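Local coordinates for ABM domain-containing protein (Deinococcus radiodurans, PDB 3E8O) that is of unknown function but belongs to the antibiotic biosynthesis monooxygenase family of dimeric ferredoxin-like proteins and is probably an oxidoreductase, at residues T18-A28 with G66-L77. Residues are numbered along the deposited sequence; the frame is centred on the assembly and turned at random.
Sequences TMVISHGTLSA and GHFLITEHWDNL
Leu26 lays CD2 against Phe68 CB at 3.8 Å and reaches on to Ile70 CG1, so one branch of a single leucine joins two alternate side chains of the facing strand. At the other end of the same sheet face, Val20 CG2 meets Leu77 CG at 3.7 Å, the two side chains crossing at about a right angle. The opposite face is marked by imidazoles. Ile21 CG1 lies beside His73 CD2 at 3.8 Å, the two side chains pointing the same way; Ser27 CB sits over the centre of the His67 ring.

On the face of Leu26 and Val20, beyond these apolar contacts, Ser22 and Glu72 carry the polar ones. One water donates to Ile70 O and Glu72 OE2 and accepts from Ser22 OG. Trp74 NE1 lies 2.8 Å from Glu72 OE1, a nearly straight bond in the indole plane that helps fix the carboxylate; the Glu72 side chain also lies close to an unidentified molecule, probably from the crystallisation liquor, which may mark a pocket.

Backbone hydrogen bonds pair the strands antiparallel from Val20–Trp74 to Leu26–Phe68, and Ala28 N continues them to Gly66 O. His23 and His73 meet His73 and His23 of the second subunit edge-to-face, consistent with the dimeric alpha-beta barrel family. These are central strands of the ferredoxin-like sheet, flanked by 105-110 and 53-61, and helix 33-47 packs on Phe68 and Trp74.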
ATOM      1  N   THR A  18      -0.923 -18.628   8.994  1.00 29.17           N
ATOM      2  CA  THR A  18      -1.737 -17.367   8.835  1.00 25.36           C
ATOM      3  C   THR A  18      -0.919 -16.320   8.084  1.00 21.86           C
ATOM      4  O   THR A  18       0.207 -16.024   8.474  1.00 20.36           O
ATOM      5  CB  THR A  18      -2.177 -16.769  10.197  1.00 27.02           C
ATOM      6  OG1 THR A  18      -2.901 -17.758  10.964  1.00 31.04           O
ATOM      7  CG2 THR A  18      -3.043 -15.475   9.980  1.00 23.49           C
HETATM    8  N   MSE A  19      -1.498 -15.809   6.986  1.00 19.09           N
HETATM    9  CA  MSE A  19      -0.819 -14.783   6.171  0.70 15.63           C
HETATM   10  C   MSE A  19      -0.609 -13.569   7.032  1.00 13.28           C
HETATM   11  O   MSE A  19      -1.379 -13.292   7.958  1.00 14.53           O
HETATM   12  CB  MSE A  19      -1.596 -14.386   4.925  0.70 15.94           C
HETATM   13  CG  MSE A  19      -0.811 -13.573   3.906  0.70 15.04           C
HETATM   14 SE   MSE A  19      -1.799 -13.105   2.268  0.53 17.61          SE
HETATM   15  CE  MSE A  19      -2.694 -11.573   2.949  0.70 18.34           C
ATOM     16  N   VAL A  20       0.447 -12.855   6.734  1.00 11.04           N
ATOM     17  CA  VAL A  20       0.809 -11.636   7.479  1.00  9.76           C
ATOM     18  C   VAL A  20       0.920 -10.481   6.495  1.00  9.07           C
ATOM     19  O   VAL A  20       1.529 -10.610   5.427  1.00 10.96           O
ATOM     20  CB  VAL A  20       2.168 -11.787   8.190  1.00 11.12           C
ATOM     21  CG1 VAL A  20       2.542 -10.543   8.977  1.00 13.72           C
ATOM     22  CG2 VAL A  20       2.126 -13.027   9.097  1.00 14.77           C
ATOM     23  N   ILE A  21       0.334  -9.357   6.875  1.00  9.17           N
ATOM     24  CA  ILE A  21       0.397  -8.129   6.092  1.00 10.12           C
ATOM     25  C   ILE A  21       1.287  -7.149   6.801  1.00 11.44           C
ATOM     26  O   ILE A  21       1.123  -6.921   7.994  1.00 13.39           O
ATOM     27  CB  ILE A  21      -0.980  -7.515   5.966  1.00 11.37           C
ATOM     28  CG1 ILE A  21      -1.910  -8.430   5.144  1.00 14.91           C
ATOM     29  CG2 ILE A  21      -0.867  -6.088   5.403  1.00 14.11           C
ATOM     30  CD1 ILE A  21      -3.387  -7.957   5.151  1.00 19.47           C
ATOM     31  N   SER A  22       2.244  -6.595   6.069  1.00  9.73           N
ATOM     32  CA  SER A  22       3.116  -5.512   6.598  1.00 10.44           C
ATOM     33  C   SER A  22       2.786  -4.204   5.900  1.00 11.10           C
ATOM     34  O   SER A  22       2.588  -4.169   4.672  1.00 11.24           O
ATOM     35  CB  SER A  22       4.583  -5.840   6.312  1.00 13.38           C
ATOM     36  OG  SER A  22       5.496  -5.024   7.031  1.00 18.09           O
ATOM     37  N   HIS A  23       2.753  -3.120   6.668  1.00 10.73           N
ATOM     38  CA  HIS A  23       2.539  -1.746   6.163  1.00 10.21           C
ATOM     39  C   HIS A  23       3.654  -0.863   6.675  1.00  9.54           C
ATOM     40  O   HIS A  23       3.888  -0.766   7.885  1.00 10.89           O
ATOM     41  CB  HIS A  23       1.173  -1.218   6.618  1.00 10.96           C
ATOM     42  CG  HIS A  23       0.910   0.204   6.250  1.00 13.92           C
ATOM     43  ND1 HIS A  23       0.796   0.612   4.942  1.00 17.68           N
ATOM     44  CD2 HIS A  23       0.848   1.331   7.010  1.00 15.88           C
ATOM     45  CE1 HIS A  23       0.593   1.923   4.917  1.00 19.14           C
ATOM     46  NE2 HIS A  23       0.616   2.379   6.163  1.00 18.54           N
ATOM     47  N   GLY A  24       4.394  -0.293   5.731  1.00  9.26           N
ATOM     48  CA  GLY A  24       5.510   0.576   6.066  1.00 10.02           C
ATOM     49  C   GLY A  24       5.420   1.890   5.367  1.00  9.58           C
ATOM     50  O   GLY A  24       4.935   1.998   4.229  1.00 10.65           O
ATOM     51  N   THR A  25       5.874   2.916   6.078  1.00  8.96           N
ATOM     52  CA  THR A  25       5.940   4.254   5.521  1.00 10.32           C
ATOM     53  C   THR A  25       7.324   4.853   5.825  1.00  9.24           C
ATOM     54  O   THR A  25       7.977   4.535   6.821  1.00 10.02           O
ATOM     55  CB  THR A  25       4.851   5.149   6.068  1.00 10.72           C
ATOM     56  OG1 THR A  25       4.931   5.226   7.506  1.00 12.67           O
ATOM     57  CG2 THR A  25       3.453   4.605   5.644  1.00 14.64           C
ATOM     58  N   LEU A  26       7.746   5.725   4.922  1.00  9.47           N
ATOM     59  CA  LEU A  26       9.048   6.413   4.984  1.00  8.93           C
ATOM     60  C   LEU A  26       9.038   7.575   4.015  1.00 11.41           C
ATOM     61  O   LEU A  26       8.224   7.585   3.077  1.00 12.98           O
ATOM     62  CB  LEU A  26      10.229   5.501   4.670  1.00 10.29           C
ATOM     63  CG  LEU A  26      10.390   4.914   3.269  1.00 10.14           C
ATOM     64  CD1 LEU A  26      11.815   4.312   3.149  1.00 11.58           C
ATOM     65  CD2 LEU A  26       9.272   3.902   2.884  1.00  9.77           C
ATOM     66  N   SER A  27       9.914   8.554   4.234  1.00 11.39           N
ATOM     67  CA  SER A  27       9.980   9.688   3.311  1.00 11.22           C
ATOM     68  C   SER A  27      11.393  10.161   3.140  1.00 12.20           C
ATOM     69  O   SER A  27      12.255   9.894   3.963  1.00 13.42           O
ATOM     70  CB  SER A  27       9.091  10.848   3.796  1.00 13.31           C
ATOM     71  OG  SER A  27       9.656  11.487   4.923  1.00 14.17           O
ATOM     72  N   ALA A  28      11.615  10.888   2.059  1.00 13.21           N
ATOM     73  CA  ALA A  28      12.922  11.479   1.783  1.00 13.78           C
ATOM     74  C   ALA A  28      12.745  12.946   1.444  1.00 15.74           C
ATOM     75  O   ALA A  28      11.709  13.379   0.931  1.00 17.42           O
ATOM     76  CB  ALA A  28      13.628  10.744   0.613  1.00 15.56           C
ATOM     77  N   GLY A  66       7.283  12.352  -2.305  1.00 15.12           N
ATOM     78  CA  GLY A  66       8.453  12.070  -1.481  1.00 14.99           C
ATOM     79  C   GLY A  66       8.133  11.224  -0.277  1.00 12.83           C
ATOM     80  O   GLY A  66       9.017  10.932   0.515  1.00 13.63           O
ATOM     81  N   HIS A  67       6.872  10.818  -0.162  1.00 12.25           N
ATOM     82  CA  HIS A  67       6.390   9.915   0.933  1.00 11.17           C
ATOM     83  C   HIS A  67       6.010   8.600   0.278  1.00  9.71           C
ATOM     84  O   HIS A  67       5.261   8.573  -0.693  1.00 10.50           O
ATOM     85  CB  HIS A  67       5.238  10.554   1.687  1.00 11.83           C
ATOM     86  CG  HIS A  67       5.643  11.783   2.436  1.00 14.86           C
ATOM     87  ND1 HIS A  67       5.644  11.834   3.805  1.00 17.44           N
ATOM     88  CD2 HIS A  67       6.116  12.975   2.005  1.00 17.86           C
ATOM     89  CE1 HIS A  67       6.059  13.031   4.194  1.00 19.22           C
ATOM     90  NE2 HIS A  67       6.334  13.752   3.116  1.00 19.54           N
ATOM     91  N   PHE A  68       6.543   7.527   0.848  1.00  8.97           N
ATOM     92  CA  PHE A  68       6.477   6.193   0.249  1.00  9.51           C
ATOM     93  C   PHE A  68       5.862   5.192   1.196  1.00  9.39           C
ATOM     94  O   PHE A  68       5.828   5.359   2.419  1.00 10.39           O
ATOM     95  CB  PHE A  68       7.897   5.740  -0.151  1.00  9.67           C
ATOM     96  CG  PHE A  68       8.593   6.699  -1.100  1.00  9.82           C
ATOM     97  CD1 PHE A  68       8.317   6.690  -2.444  1.00 10.31           C
ATOM     98  CD2 PHE A  68       9.462   7.679  -0.620  1.00 12.44           C
ATOM     99  CE1 PHE A  68       8.880   7.588  -3.293  1.00 11.08           C
ATOM    100  CE2 PHE A  68      10.024   8.585  -1.478  1.00 12.31           C
ATOM    101  CZ  PHE A  68       9.732   8.538  -2.813  1.00 11.95           C
ATOM    102  N   LEU A  69       5.354   4.146   0.554  1.00  8.64           N
ATOM    103  CA  LEU A  69       4.708   3.027   1.214  0.50 10.17           C
ATOM    104  C   LEU A  69       5.370   1.722   0.777  1.00  9.10           C
ATOM    105  O   LEU A  69       5.716   1.550  -0.396  1.00 10.33           O
ATOM    106  CB  LEU A  69       3.200   3.009   0.851  0.50 10.23           C
ATOM    107  CG  LEU A  69       2.214   1.998   1.454  0.50 11.52           C
ATOM    108  CD1 LEU A  69       2.070   2.158   2.975  0.50 12.08           C
ATOM    109  CD2 LEU A  69       0.818   2.122   0.776  0.50 13.69           C
ATOM    110  N   ILE A  70       5.499   0.811   1.726  1.00  9.25           N
ATOM    111  CA  ILE A  70       5.992  -0.528   1.505  1.00  9.76           C
ATOM    112  C   ILE A  70       4.870  -1.464   1.957  1.00  9.57           C
ATOM    113  O   ILE A  70       4.502  -1.503   3.143  1.00 10.94           O
ATOM    114  CB  ILE A  70       7.296  -0.866   2.245  1.00  9.46           C
ATOM    115  CG1 ILE A  70       8.408   0.171   2.031  1.00 10.57           C
ATOM    116  CG2 ILE A  70       7.764  -2.244   1.848  1.00 10.70           C
ATOM    117  CD1 ILE A  70       9.674  -0.086   2.806  1.00 11.96           C
ATOM    118  N   THR A  71       4.329  -2.226   1.015  1.00  9.44           N
ATOM    119  CA  THR A  71       3.205  -3.139   1.221  1.00  8.81           C
ATOM    120  C   THR A  71       3.681  -4.560   1.005  1.00  8.50           C
ATOM    121  O   THR A  71       4.198  -4.887  -0.051  1.00 10.15           O
ATOM    122  CB  THR A  71       2.078  -2.793   0.258  1.00 10.75           C
ATOM    123  OG1 THR A  71       1.722  -1.425   0.436  1.00 12.28           O
ATOM    124  CG2 THR A  71       0.853  -3.709   0.414  1.00 12.97           C
ATOM    125  N   GLU A  72       3.529  -5.395   2.034  1.00  8.88           N
ATOM    126  CA  GLU A  72       4.030  -6.768   1.922  1.00  8.98           C
ATOM    127  C   GLU A  72       3.020  -7.771   2.431  1.00  8.49           C
ATOM    128  O   GLU A  72       2.364  -7.530   3.417  1.00  9.60           O
ATOM    129  CB  GLU A  72       5.334  -6.973   2.757  1.00  9.32           C
ATOM    130  CG  GLU A  72       6.314  -5.830   2.728  1.00 10.34           C
ATOM    131  CD  GLU A  72       7.494  -5.936   3.653  1.00  9.93           C
ATOM    132  OE1 GLU A  72       7.943  -7.074   3.933  1.00 11.03           O
ATOM    133  OE2 GLU A  72       8.023  -4.859   4.065  1.00 11.93           O
ATOM    134  N   HIS A  73       2.960  -8.911   1.750  1.00  9.27           N
ATOM    135  CA  HIS A  73       2.191 -10.068   2.217  1.00 10.00           C
ATOM    136  C   HIS A  73       3.135 -11.249   2.297  1.00  9.47           C
ATOM    137  O   HIS A  73       3.844 -11.543   1.351  1.00 11.22           O
ATOM    138  CB  HIS A  73       1.030 -10.440   1.282  1.00 10.12           C
ATOM    139  CG  HIS A  73      -0.016  -9.397   1.160  1.00 11.18           C
ATOM    140  ND1 HIS A  73      -1.075  -9.552   0.293  1.00 12.51           N
ATOM    141  CD2 HIS A  73      -0.169  -8.185   1.751  1.00 10.52           C
ATOM    142  CE1 HIS A  73      -1.854  -8.486   0.389  1.00 12.51           C
ATOM    143  NE2 HIS A  73      -1.324  -7.638   1.254  1.00 12.65           N
ATOM    144  N   TRP A  74       3.184 -11.867   3.467  1.00  9.00           N
ATOM    145  CA  TRP A  74       4.044 -13.034   3.768  1.00 10.03           C
ATOM    146  C   TRP A  74       3.192 -14.219   4.118  1.00 11.04           C
ATOM    147  O   TRP A  74       2.178 -14.108   4.802  1.00 10.20           O
ATOM    148  CB  TRP A  74       4.990 -12.700   4.943  1.00 11.72           C
ATOM    149  CG  TRP A  74       6.032 -11.679   4.558  1.00 10.74           C
ATOM    150  CD1 TRP A  74       5.956 -10.326   4.734  1.00 10.86           C
ATOM    151  CD2 TRP A  74       7.252 -11.927   3.859  1.00 10.78           C
ATOM    152  NE1 TRP A  74       7.041  -9.714   4.155  1.00 10.99           N
ATOM    153  CE2 TRP A  74       7.865 -10.675   3.626  1.00 11.12           C
ATOM    154  CE3 TRP A  74       7.884 -13.085   3.391  1.00 11.23           C
ATOM    155  CZ2 TRP A  74       9.052 -10.547   2.949  1.00 13.03           C
ATOM    156  CZ3 TRP A  74       9.073 -12.943   2.717  1.00 11.48           C
ATOM    157  CH2 TRP A  74       9.636 -11.705   2.501  1.00 13.16           C
ATOM    158  N   ASP A  75       3.648 -15.395   3.723  1.00 10.92           N
ATOM    159  CA  ASP A  75       2.862 -16.609   3.955  1.00 12.31           C
ATOM    160  C   ASP A  75       2.627 -16.857   5.425  1.00 12.37           C
ATOM    161  O   ASP A  75       1.609 -17.347   5.826  1.00 14.22           O
ATOM    162  CB  ASP A  75       3.546 -17.815   3.334  1.00 15.48           C
ATOM    163  CG  ASP A  75       2.731 -19.032   3.470  1.00 23.37           C
ATOM    164  OD1 ASP A  75       1.668 -19.106   2.810  1.00 31.27           O
ATOM    165  OD2 ASP A  75       3.118 -19.873   4.308  1.00 24.95           O
ATOM    166  N   ASN A  76       3.644 -16.536   6.231  1.00 12.61           N
ATOM    167  CA  ASN A  76       3.563 -16.722   7.675  1.00 12.63           C
ATOM    168  C   ASN A  76       4.605 -15.859   8.347  1.00 12.10           C
ATOM    169  O   ASN A  76       5.500 -15.301   7.708  1.00 12.16           O
ATOM    170  CB  ASN A  76       3.706 -18.189   8.051  1.00 13.71           C
ATOM    171  CG  ASN A  76       4.965 -18.797   7.499  1.00 15.69           C
ATOM    172  OD1 ASN A  76       6.042 -18.499   7.960  1.00 21.38           O
ATOM    173  ND2 ASN A  76       4.843 -19.589   6.440  1.00 24.42           N
ATOM    174  N   LEU A  77       4.444 -15.714   9.653  1.00 14.32           N
ATOM    175  CA  LEU A  77       5.355 -14.908  10.454  1.00 14.42           C
ATOM    176  C   LEU A  77       6.787 -15.365  10.388  1.00 14.75           C
ATOM    177  O   LEU A  77       7.703 -14.557  10.335  1.00 14.39           O
ATOM    178  CB  LEU A  77       4.939 -14.836  11.918  1.00 16.61           C
ATOM    179  CG  LEU A  77       3.864 -13.845  12.265  1.00 20.83           C
ATOM    180  CD1 LEU A  77       3.379 -14.071  13.727  1.00 24.51           C
ATOM    181  CD2 LEU A  77       4.352 -12.414  12.088  1.00 20.81           C
TER
HETATM  182  O   HOH W   1       1.756 -16.377  10.748  1.00 23.56           O
HETATM  183  O   HOH W   2       6.130  -3.155   5.106  1.00 13.89           O
HETATM  184  O   HOH W   3       0.290  -0.949   2.592  1.00 18.72           O